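Local coordinates for ribosome hibernation protein YHBH (Vibrio cholerae serotype O1, PDB 4HEI) that probably binds the small ribosomal subunit within 100S ribosome dimers and inhibits translation in stationary phase, at residues A59-H64 / R83-H88; N35-I40 / A52-N57; M1-Q6 / Y19-F24. All blocks are in the same frame, centred on the assembly; numbering follows the deposited sequence.

Contact 1: A59-H64 / R83-H88. With 3CO (cobalt (III) ion), chain C.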
loop_
_atom_site.group_PDB
_atom_site.type_symbol
_atom_site.label_atom_id
_atom_site.label_comp_id
_atom_site.label_asym_id
_atom_site.label_seq_id
_atom_site.Cartn_x
_atom_site.Cartn_y
_atom_site.Cartn_z
ATOM N N ALA A 59 -7.866 7.277 12.499
ATOM C CA ALA A 59 -7.943 7.715 11.111
ATOM C C ALA A 59 -7.626 6.628 10.092
ATOM O O ALA A 59 -7.161 5.548 10.433
ATOM C CB ALA A 59 -7.021 8.909 10.894
ATOM N N GLU A 60 -7.906 6.941 8.833
ATOM C CA GLU A 60 -7.644 6.040 7.726
ATOM C C GLU A 60 -6.863 6.774 6.671
ATOM O O GLU A 60 -7.077 7.963 6.436
ATOM C CB GLU A 60 -8.934 5.552 7.074
ATOM C CG GLU A 60 -9.588 4.376 7.728
ATOM C CD GLU A 60 -10.812 3.939 6.950
ATOM O OE1 GLU A 60 -11.628 4.813 6.602
ATOM O OE2 GLU A 60 -10.955 2.732 6.684
ATOM N N ILE A 61 -5.966 6.042 6.030
ATOM C CA ILE A 61 -5.148 6.557 4.955
ATOM C C ILE A 61 -5.483 5.641 3.787
ATOM O O ILE A 61 -5.380 4.410 3.897
ATOM C CB ILE A 61 -3.645 6.454 5.287
ATOM C CG1 ILE A 61 -3.332 7.309 6.520
ATOM C CG2 ILE A 61 -2.809 6.898 4.090
ATOM C CD1 ILE A 61 -3.637 8.780 6.340
ATOM N N HIS A 62 -5.909 6.239 2.681
ATOM C CA HIS A 62 -6.284 5.460 1.511
ATOM C C HIS A 62 -5.738 6.080 0.235
ATOM O O HIS A 62 -5.693 7.305 0.094
ATOM C CB HIS A 62 -7.822 5.338 1.444
ATOM C CG HIS A 62 -8.343 4.796 0.145
ATOM N ND1 HIS A 62 -8.588 5.597 -0.950
ATOM C CD2 HIS A 62 -8.647 3.534 -0.240
ATOM C CE1 HIS A 62 -9.018 4.852 -1.953
ATOM N NE2 HIS A 62 -9.064 3.596 -1.550
ATOM N N ALA A 63 -5.296 5.222 -0.672
ATOM C CA ALA A 63 -4.782 5.672 -1.953
ATOM C C ALA A 63 -4.675 4.538 -2.958
ATOM O O ALA A 63 -4.609 3.369 -2.587
ATOM C CB ALA A 63 -3.418 6.321 -1.761
ATOM N N HIS A 64 -4.676 4.907 -4.234
ATOM C CA HIS A 64 -4.530 3.974 -5.340
ATOM C C HIS A 64 -3.434 4.564 -6.219
ATOM O O HIS A 64 -3.216 5.780 -6.216
ATOM C CB HIS A 64 -5.790 3.902 -6.212
ATOM C CG HIS A 64 -6.977 3.284 -5.545
ATOM N ND1 HIS A 64 -8.120 2.955 -6.240
ATOM C CD2 HIS A 64 -7.214 2.951 -4.253
ATOM C CE1 HIS A 64 -9.010 2.449 -5.407
ATOM N NE2 HIS A 64 -8.485 2.436 -4.195
ATOM N N ARG A 83 3.070 10.412 1.911
ATOM C CA ARG A 83 2.694 11.828 1.929
ATOM C C ARG A 83 1.531 12.026 2.886
ATOM O O ARG A 83 1.545 12.925 3.729
ATOM C CB ARG A 83 2.261 12.317 0.541
ATOM C CG ARG A 83 3.335 12.276 -0.525
ATOM C CD ARG A 83 3.015 13.255 -1.655
ATOM N NE ARG A 83 3.979 13.152 -2.745
ATOM C CZ ARG A 83 3.943 12.223 -3.695
ATOM N NH1 ARG A 83 2.980 11.310 -3.701
ATOM N NH2 ARG A 83 4.881 12.197 -4.633
ATOM N N GLN A 84 0.512 11.184 2.753
ATOM C CA GLN A 84 -0.656 11.287 3.615
ATOM C C GLN A 84 -0.333 10.967 5.073
ATOM O O GLN A 84 -0.895 11.574 5.983
ATOM C CB GLN A 84 -1.766 10.367 3.111
ATOM C CG GLN A 84 -2.309 10.758 1.750
ATOM C CD GLN A 84 -3.459 9.873 1.312
ATOM O OE1 GLN A 84 -4.482 9.777 1.992
ATOM N NE2 GLN A 84 -3.293 9.219 0.171
ATOM N N LEU A 85 0.559 10.006 5.294
ATOM C CA LEU A 85 0.949 9.637 6.653
ATOM C C LEU A 85 1.715 10.769 7.337
ATOM O O LEU A 85 1.541 11.013 8.534
ATOM C CB LEU A 85 1.802 8.366 6.632
ATOM C CG LEU A 85 1.024 7.055 6.468
ATOM C CD1 LEU A 85 1.994 5.923 6.124
ATOM C CD2 LEU A 85 0.257 6.745 7.749
ATOM N N ASN A 86 2.561 11.458 6.576
ATOM C CA ASN A 86 3.327 12.572 7.120
ATOM C C ASN A 86 2.378 13.692 7.528
ATOM O O ASN A 86 2.518 14.270 8.604
ATOM C CB ASN A 86 4.343 13.065 6.090
ATOM C CG ASN A 86 5.611 12.241 6.094
ATOM O OD1 ASN A 86 6.274 12.091 5.069
ATOM N ND2 ASN A 86 5.964 11.709 7.261
ATOM N N LYS A 87 1.378 13.959 6.694
ATOM C CA LYS A 87 0.398 14.994 7.008
ATOM C C LYS A 87 -0.387 14.591 8.256
ATOM O O LYS A 87 -0.549 15.384 9.182
ATOM C CB LYS A 87 -0.558 15.196 5.828
ATOM C CG LYS A 87 0.134 15.637 4.549
ATOM C CD LYS A 87 -0.861 15.868 3.419
ATOM C CE LYS A 87 -0.148 16.308 2.143
ATOM N NZ LYS A 87 -1.086 16.552 1.006
ATOM N N HIS A 88 -0.866 13.353 8.285
ATOM C CA HIS A 88 -1.620 12.871 9.437
ATOM C C HIS A 88 -0.756 12.824 10.695
ATOM O O HIS A 88 -1.250 13.020 11.806
ATOM C CB HIS A 88 -2.190 11.480 9.158
ATOM C CG HIS A 88 -2.769 10.817 10.367
ATOM N ND1 HIS A 88 -1.986 10.260 11.355
ATOM C CD2 HIS A 88 -4.051 10.662 10.772
ATOM C CE1 HIS A 88 -2.761 9.791 12.317
ATOM N NE2 HIS A 88 -4.019 10.023 11.988
HETATM CO CO 3CO C . -9.535 1.921 -2.678
HETATM O O HOH W 1 -6.704 9.709 4.112
#
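The last strand of the beta-alpha-beta-beta-beta-alpha fold, 59-67, is backed by the C-terminal helix 70-91, and residues 59-64 meet 83-88 through A59, I61, A63, Q84, L85, H88 and the backbone of H62. The helix runs nearly antiparallel to the strand. I61 fills the middle: its CG2 passes Q84 CB at 3.8 Å, the two side chains sliding past each other in opposite directions, while CG1 lies 3.8 Å from CD2 of L85. A branched residue suits this place, since its separate arms serve separate neighbours. Alanines flank it where the helix side chains come close. A59 CB sits obliquely to the ring of H88, 3.4 Å from NE2, a position the ring reaches with CG opposite the backbone N (chi1 170°). Q84 serves the outer edge of the strand, which has no further strand beside it in this chain. Its extended chain brings NE2 to the H62 carbonyl, NE2 to O 3.1 Å, with an N-H...O angle of 153°; the donor stands well above the carbonyl plane. The other amide atom, OE1, is tied to the backbone through a water lying 3.1 Å from OE1 and 2.9 Å from E60 O. On the face turned from the helix, H62 and H64 alternate with the buried residues and bind a cobalt ion, H62 through NE2 at 2.1 Å and H64 through NE2 at 1.9 Å.

Contact 2: N35-I40 / A52-N57. With 3CO (cobalt (III) ion), chain D.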
loop_
_atom_site.group_PDB
_atom_site.type_symbol
_atom_site.label_atom_id
_atom_site.label_comp_id
_atom_site.label_asym_id
_atom_site.label_seq_id
_atom_site.Cartn_x
_atom_site.Cartn_y
_atom_site.Cartn_z
ATOM N N ASN A 35 -2.329 0.030 12.369
ATOM C CA ASN A 35 -2.949 -1.196 12.841
ATOM C C ASN A 35 -3.211 -2.131 11.663
ATOM O O ASN A 35 -2.288 -2.781 11.171
ATOM C CB ASN A 35 -4.236 -0.861 13.593
ATOM C CG ASN A 35 -3.989 0.101 14.744
ATOM O OD1 ASN A 35 -3.082 -0.109 15.549
ATOM N ND2 ASN A 35 -4.785 1.161 14.822
ATOM N N HIS A 36 -4.448 -2.203 11.192
ATOM C CA HIS A 36 -4.731 -3.073 10.061
ATOM C C HIS A 36 -4.382 -2.417 8.733
ATOM O O HIS A 36 -4.522 -1.205 8.561
ATOM C CB HIS A 36 -6.200 -3.505 10.045
ATOM C CG HIS A 36 -6.477 -4.737 10.852
ATOM N ND1 HIS A 36 -6.637 -4.714 12.222
ATOM C CD2 HIS A 36 -6.602 -6.034 10.481
ATOM C CE1 HIS A 36 -6.851 -5.943 12.658
ATOM N NE2 HIS A 36 -6.833 -6.763 11.623
ATOM N N VAL A 37 -3.914 -3.234 7.798
ATOM C CA VAL A 37 -3.558 -2.756 6.470
ATOM C C VAL A 37 -4.143 -3.687 5.416
ATOM O O VAL A 37 -4.035 -4.909 5.526
ATOM C CB VAL A 37 -2.025 -2.721 6.265
ATOM C CG1 VAL A 37 -1.701 -2.334 4.826
ATOM C CG2 VAL A 37 -1.382 -1.743 7.246
ATOM N N GLN A 38 -4.782 -3.107 4.405
ATOM C CA GLN A 38 -5.329 -3.896 3.312
ATOM C C GLN A 38 -4.680 -3.414 2.027
ATOM O O GLN A 38 -4.519 -2.215 1.818
ATOM C CB GLN A 38 -6.836 -3.721 3.177
ATOM C CG GLN A 38 -7.426 -4.448 1.973
ATOM C CD GLN A 38 -7.348 -5.969 2.103
ATOM O OE1 GLN A 38 -7.748 -6.531 3.127
ATOM N NE2 GLN A 38 -6.852 -6.636 1.064
ATOM N N VAL A 39 -4.302 -4.354 1.175
ATOM C CA VAL A 39 -3.697 -4.024 -0.095
ATOM C C VAL A 39 -4.378 -4.875 -1.148
ATOM O O VAL A 39 -4.623 -6.060 -0.935
ATOM C CB VAL A 39 -2.168 -4.332 -0.115
ATOM C CG1 VAL A 39 -1.600 -4.089 -1.524
ATOM C CG2 VAL A 39 -1.451 -3.437 0.883
ATOM N N ILE A 40 -4.715 -4.250 -2.270
ATOM C CA ILE A 40 -5.336 -4.957 -3.376
ATOM C C ILE A 40 -4.555 -4.649 -4.645
ATOM O O ILE A 40 -4.336 -3.484 -4.989
ATOM C CB ILE A 40 -6.807 -4.535 -3.589
ATOM C CG1 ILE A 40 -7.655 -4.940 -2.384
ATOM C CG2 ILE A 40 -7.368 -5.213 -4.833
ATOM C CD1 ILE A 40 -9.125 -4.627 -2.556
ATOM N N ALA A 52 -4.530 0.538 -1.425
ATOM C CA ALA A 52 -4.212 0.314 -0.019
ATOM C C ALA A 52 -5.030 1.182 0.927
ATOM O O ALA A 52 -5.350 2.342 0.629
ATOM C CB ALA A 52 -2.715 0.545 0.237
ATOM N N THR A 53 -5.376 0.601 2.069
ATOM C CA THR A 53 -6.103 1.299 3.109
ATOM C C THR A 53 -5.351 0.994 4.390
ATOM O O THR A 53 -5.174 -0.175 4.749
ATOM C CB THR A 53 -7.559 0.792 3.262
ATOM O OG1 THR A 53 -8.241 0.896 2.007
ATOM C CG2 THR A 53 -8.304 1.632 4.294
ATOM N N LEU A 54 -4.876 2.037 5.052
ATOM C CA LEU A 54 -4.154 1.872 6.302
ATOM C C LEU A 54 -5.033 2.397 7.433
ATOM O O LEU A 54 -5.536 3.524 7.378
ATOM C CB LEU A 54 -2.840 2.656 6.277
ATOM C CG LEU A 54 -1.902 2.563 5.070
ATOM C CD1 LEU A 54 -0.556 3.183 5.441
ATOM C CD2 LEU A 54 -1.721 1.127 4.638
ATOM N N HIS A 55 -5.233 1.569 8.446
ATOM C CA HIS A 55 -6.039 1.957 9.591
ATOM C C HIS A 55 -5.077 2.332 10.707
ATOM O O HIS A 55 -4.421 1.472 11.296
ATOM C CB HIS A 55 -6.940 0.793 9.984
ATOM C CG HIS A 55 -7.866 0.358 8.885
ATOM N ND1 HIS A 55 -9.179 0.774 8.804
ATOM C CD2 HIS A 55 -7.649 -0.416 7.794
ATOM C CE1 HIS A 55 -9.730 0.276 7.710
ATOM N NE2 HIS A 55 -8.822 -0.449 7.079
ATOM N N VAL A 56 -4.992 3.630 10.969
ATOM C CA VAL A 56 -4.101 4.166 11.989
ATOM C C VAL A 56 -4.920 4.725 13.147
ATOM O O VAL A 56 -6.147 4.781 13.080
ATOM C CB VAL A 56 -3.217 5.292 11.403
ATOM C CG1 VAL A 56 -2.444 4.776 10.197
ATOM C CG2 VAL A 56 -4.081 6.475 10.999
ATOM N N ASN A 57 -4.241 5.139 14.211
ATOM C CA ASN A 57 -4.940 5.678 15.368
ATOM C C ASN A 57 -5.878 6.837 15.033
ATOM O O ASN A 57 -5.443 7.927 14.657
ATOM C CB ASN A 57 -3.932 6.097 16.442
ATOM C CG ASN A 57 -3.475 4.924 17.299
ATOM O OD1 ASN A 57 -3.026 3.898 16.783
ATOM N ND2 ASN A 57 -3.590 5.072 18.615
HETATM CO CO 3CO D . -10.593 1.307 10.137
#
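V37 and L54 lie side by side and point the same way, into the core, with L54 CD2 lodged against both valine methyls. L54 CD2 is 3.5 Å from V37 CG1, tighter than usual for two carbons, and 3.9 Å from V37 CG2. Two residues along, V39 CG2 meets A52 CB at 4.2 Å; the small alanine A52 suits a spot that L77 and L81 of helix 70-91 also press upon. These four form part of the apolar face of the hairpin made by strands 34-44 and 47-56, and F24 of helix 14-27 packs against V37, V39 and L54. V37 with L54 and V39 with A52 are antiparallel non-hydrogen-bonded pairs. Between them Q38 and T53 make a hydrogen-bonded pair, Q38 N to T53 O 3.0 Å and T53 N to Q38 O 3.0 Å, and turn their polar side chains to the other face. There Q38 folds back to give NE2 to the carbonyl of V39, a bent bond above the carbonyl plane. H55 carries the far end of the contact: its N donates to H36 O at 2.9 Å, and its ring turns an edge to that same oxygen, which lies in the ring plane 3.3 Å from CD2. With chi1 at -59°, CG stands beside the backbone N, and the ring presents ND1 to a second cobalt ion at 2.0 Å.

Contact 3: M1-Q6 / Y19-F24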
loop_
_atom_site.group_PDB
_atom_site.type_symbol
_atom_site.label_atom_id
_atom_site.label_comp_id
_atom_site.label_asym_id
_atom_site.label_seq_id
_atom_site.Cartn_x
_atom_site.Cartn_y
_atom_site.Cartn_z
ATOM N N MET A 1 0.938 -4.201 13.157
ATOM C CA MET A 1 0.545 -4.107 11.724
ATOM C C MET A 1 0.273 -5.483 11.117
ATOM O O MET A 1 1.172 -6.324 11.015
ATOM C CB MET A 1 1.642 -3.397 10.920
ATOM C CG MET A 1 1.418 -3.389 9.411
ATOM S SD MET A 1 2.618 -2.382 8.495
ATOM C CE MET A 1 4.079 -3.442 8.567
ATOM N N GLN A 2 -0.979 -5.706 10.730
ATOM C CA GLN A 2 -1.385 -6.960 10.105
ATOM C C GLN A 2 -1.799 -6.615 8.683
ATOM O O GLN A 2 -2.832 -5.972 8.477
ATOM C CB GLN A 2 -2.567 -7.580 10.855
ATOM C CG GLN A 2 -2.254 -7.974 12.281
ATOM C CD GLN A 2 -3.407 -8.690 12.950
ATOM O OE1 GLN A 2 -3.848 -9.746 12.491
ATOM N NE2 GLN A 2 -3.906 -8.118 14.040
ATOM N N ILE A 3 -0.989 -7.036 7.714
ATOM C CA ILE A 3 -1.254 -6.754 6.308
ATOM C C ILE A 3 -1.976 -7.877 5.580
ATOM O O ILE A 3 -1.568 -9.035 5.648
ATOM C CB ILE A 3 0.052 -6.498 5.527
ATOM C CG1 ILE A 3 0.886 -5.424 6.220
ATOM C CG2 ILE A 3 -0.275 -6.063 4.104
ATOM C CD1 ILE A 3 2.276 -5.271 5.633
ATOM N N ASN A 4 -3.051 -7.532 4.884
ATOM C CA ASN A 4 -3.783 -8.518 4.110
ATOM C C ASN A 4 -3.636 -8.112 2.653
ATOM O O ASN A 4 -4.062 -7.030 2.257
ATOM C CB ASN A 4 -5.269 -8.554 4.488
ATOM C CG ASN A 4 -6.043 -9.588 3.684
ATOM O OD1 ASN A 4 -6.234 -9.436 2.478
ATOM N ND2 ASN A 4 -6.471 -10.656 4.344
ATOM N N ILE A 5 -3.011 -8.972 1.859
ATOM C CA ILE A 5 -2.817 -8.681 0.450
ATOM C C ILE A 5 -3.724 -9.563 -0.384
ATOM O O ILE A 5 -3.687 -10.791 -0.263
ATOM C CB ILE A 5 -1.359 -8.938 0.023
ATOM C CG1 ILE A 5 -0.414 -8.120 0.901
ATOM C CG2 ILE A 5 -1.173 -8.587 -1.444
ATOM C CD1 ILE A 5 1.055 -8.400 0.654
ATOM N N GLN A 6 -4.535 -8.935 -1.226
ATOM C CA GLN A 6 -5.443 -9.663 -2.099
ATOM C C GLN A 6 -5.196 -9.289 -3.553
ATOM O O GLN A 6 -4.804 -8.165 -3.863
ATOM C CB GLN A 6 -6.897 -9.352 -1.740
ATOM C CG GLN A 6 -7.328 -9.837 -0.371
ATOM C CD GLN A 6 -7.224 -11.338 -0.238
ATOM O OE1 GLN A 6 -7.682 -12.077 -1.108
ATOM N NE2 GLN A 6 -6.626 -11.800 0.858
ATOM N N TYR A 19 7.610 -8.137 -1.815
ATOM C CA TYR A 19 7.926 -6.742 -2.085
ATOM C C TYR A 19 7.022 -5.820 -1.277
ATOM O O TYR A 19 7.490 -4.863 -0.660
ATOM C CB TYR A 19 7.765 -6.441 -3.580
ATOM C CG TYR A 19 8.237 -5.065 -3.971
ATOM C CD1 TYR A 19 9.591 -4.740 -3.936
ATOM C CD2 TYR A 19 7.332 -4.081 -4.362
ATOM C CE1 TYR A 19 10.031 -3.471 -4.281
ATOM C CE2 TYR A 19 7.762 -2.810 -4.705
ATOM C CZ TYR A 19 9.112 -2.513 -4.662
ATOM O OH TYR A 19 9.545 -1.258 -4.999
ATOM N N VAL A 20 5.724 -6.102 -1.290
ATOM C CA VAL A 20 4.777 -5.285 -0.540
ATOM C C VAL A 20 5.165 -5.280 0.932
ATOM O O VAL A 20 5.224 -4.225 1.563
ATOM C CB VAL A 20 3.342 -5.811 -0.677
ATOM C CG1 VAL A 20 2.416 -5.056 0.279
ATOM C CG2 VAL A 20 2.859 -5.634 -2.126
ATOM N N HIS A 21 5.435 -6.460 1.474
ATOM C CA HIS A 21 5.829 -6.557 2.874
ATOM C C HIS A 21 7.089 -5.741 3.139
ATOM O O HIS A 21 7.193 -5.047 4.156
ATOM C CB HIS A 21 6.036 -8.023 3.259
ATOM C CG HIS A 21 4.796 -8.678 3.775
ATOM N ND1 HIS A 21 4.256 -8.374 5.006
ATOM C CD2 HIS A 21 3.963 -9.587 3.213
ATOM C CE1 HIS A 21 3.145 -9.066 5.182
ATOM N NE2 HIS A 21 2.944 -9.810 4.108
ATOM N N SER A 22 8.034 -5.806 2.212
ATOM C CA SER A 22 9.276 -5.059 2.344
ATOM C C SER A 22 8.996 -3.561 2.493
ATOM O O SER A 22 9.514 -2.906 3.406
ATOM C CB SER A 22 10.160 -5.309 1.117
ATOM O OG SER A 22 11.376 -4.594 1.218
ATOM N N LYS A 23 8.168 -3.024 1.601
ATOM C CA LYS A 23 7.823 -1.604 1.625
ATOM C C LYS A 23 7.152 -1.183 2.935
ATOM O O LYS A 23 7.456 -0.122 3.479
ATOM C CB LYS A 23 6.890 -1.268 0.454
ATOM C CG LYS A 23 7.426 -1.666 -0.914
ATOM C CD LYS A 23 8.634 -0.836 -1.323
ATOM C CE LYS A 23 8.245 0.608 -1.580
ATOM N NZ LYS A 23 9.364 1.388 -2.171
ATOM N N PHE A 24 6.235 -2.005 3.438
ATOM C CA PHE A 24 5.532 -1.685 4.672
ATOM C C PHE A 24 6.387 -1.860 5.923
ATOM O O PHE A 24 6.194 -1.157 6.914
ATOM C CB PHE A 24 4.233 -2.488 4.756
ATOM C CG PHE A 24 3.111 -1.867 3.978
ATOM C CD1 PHE A 24 2.360 -0.832 4.529
ATOM C CD2 PHE A 24 2.849 -2.261 2.671
ATOM C CE1 PHE A 24 1.364 -0.198 3.786
ATOM C CE2 PHE A 24 1.859 -1.632 1.920
ATOM C CZ PHE A 24 1.115 -0.597 2.480
#
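The side-chain oxygen of N4, OD1, takes hydrogen bonds from two amides, Q6 NE2 at 2.9 Å and Q38 NE2 of the neighbouring strand, on the face of strand 2-8 opposite the one where I3 and I5 pack against H21, F24 and V20 of the helix. The bond from Q6 lies nearly in the plane of its own amide but is tilted from the carbonyl plane of N4. Asparagine and glutamine thus pair along the polar face, while the alternate residues turn to the helix and are apolar. I3 pushes its far methyl, CD1, into the angle between two helix side chains three residues apart, nearly one turn, 3.5 Å from F24 CB and 3.7 Å from H21 ND1. The chain is extended at chi2 (171°), which gives CD1 its reach. I3 and H21 slide past each other in opposite directions, and the imidazole stands oblique to the methyl. I5 is built alike and meets V20 tip to tip, CD1 to CG1 3.6 Å; the same CD1 is 4.1 Å from H21 CD2, and H21 thereby bridges both isoleucines. M1 ends the row. Its chain is straight up to the sulfur and bends there, with chi3 at 75°, bringing M1 CE to 3.5 Å from F24 O. M1 SD approaches the F24 ring obliquely, 5.4 Å from the centroid and 66° off the normal, in a Met-aromatic contact. Valine and phenylalanine suit the buried side of the helix, where I74 packs on V20 and L81 on F24, both from helix 70-91. Strand 2-8, helix 14-27 and strand 34-44, the two strands adjacent and parallel, make a beta-alpha-beta crossover.

How the contacts relate
All three contacts share one four-stranded sheet with both helices on the same face. Contact 2 joins its two middle strands by backbone hydrogen bonds; contacts 1 and 3 are helix-on-strand packing at the outermost strands, on opposite sides of the chain's centre. All three are partly buried; contacts 1 and 2 include exposed residues, while the touching residues of contact 3 are buried or partly exposed. Contact 3 makes no hydrogen bond between its segments, whereas contact 1 adds a side-chain bond and a water bridge. Contact 2 links to both: I61 O approaches L54 N at 2.7 Å and V37 O approaches N4 N at 2.9 Å, as expected for hydrogen-bonded neighbouring strands. The cobalt sites lie on the helix-free face, in contacts 1 and 2.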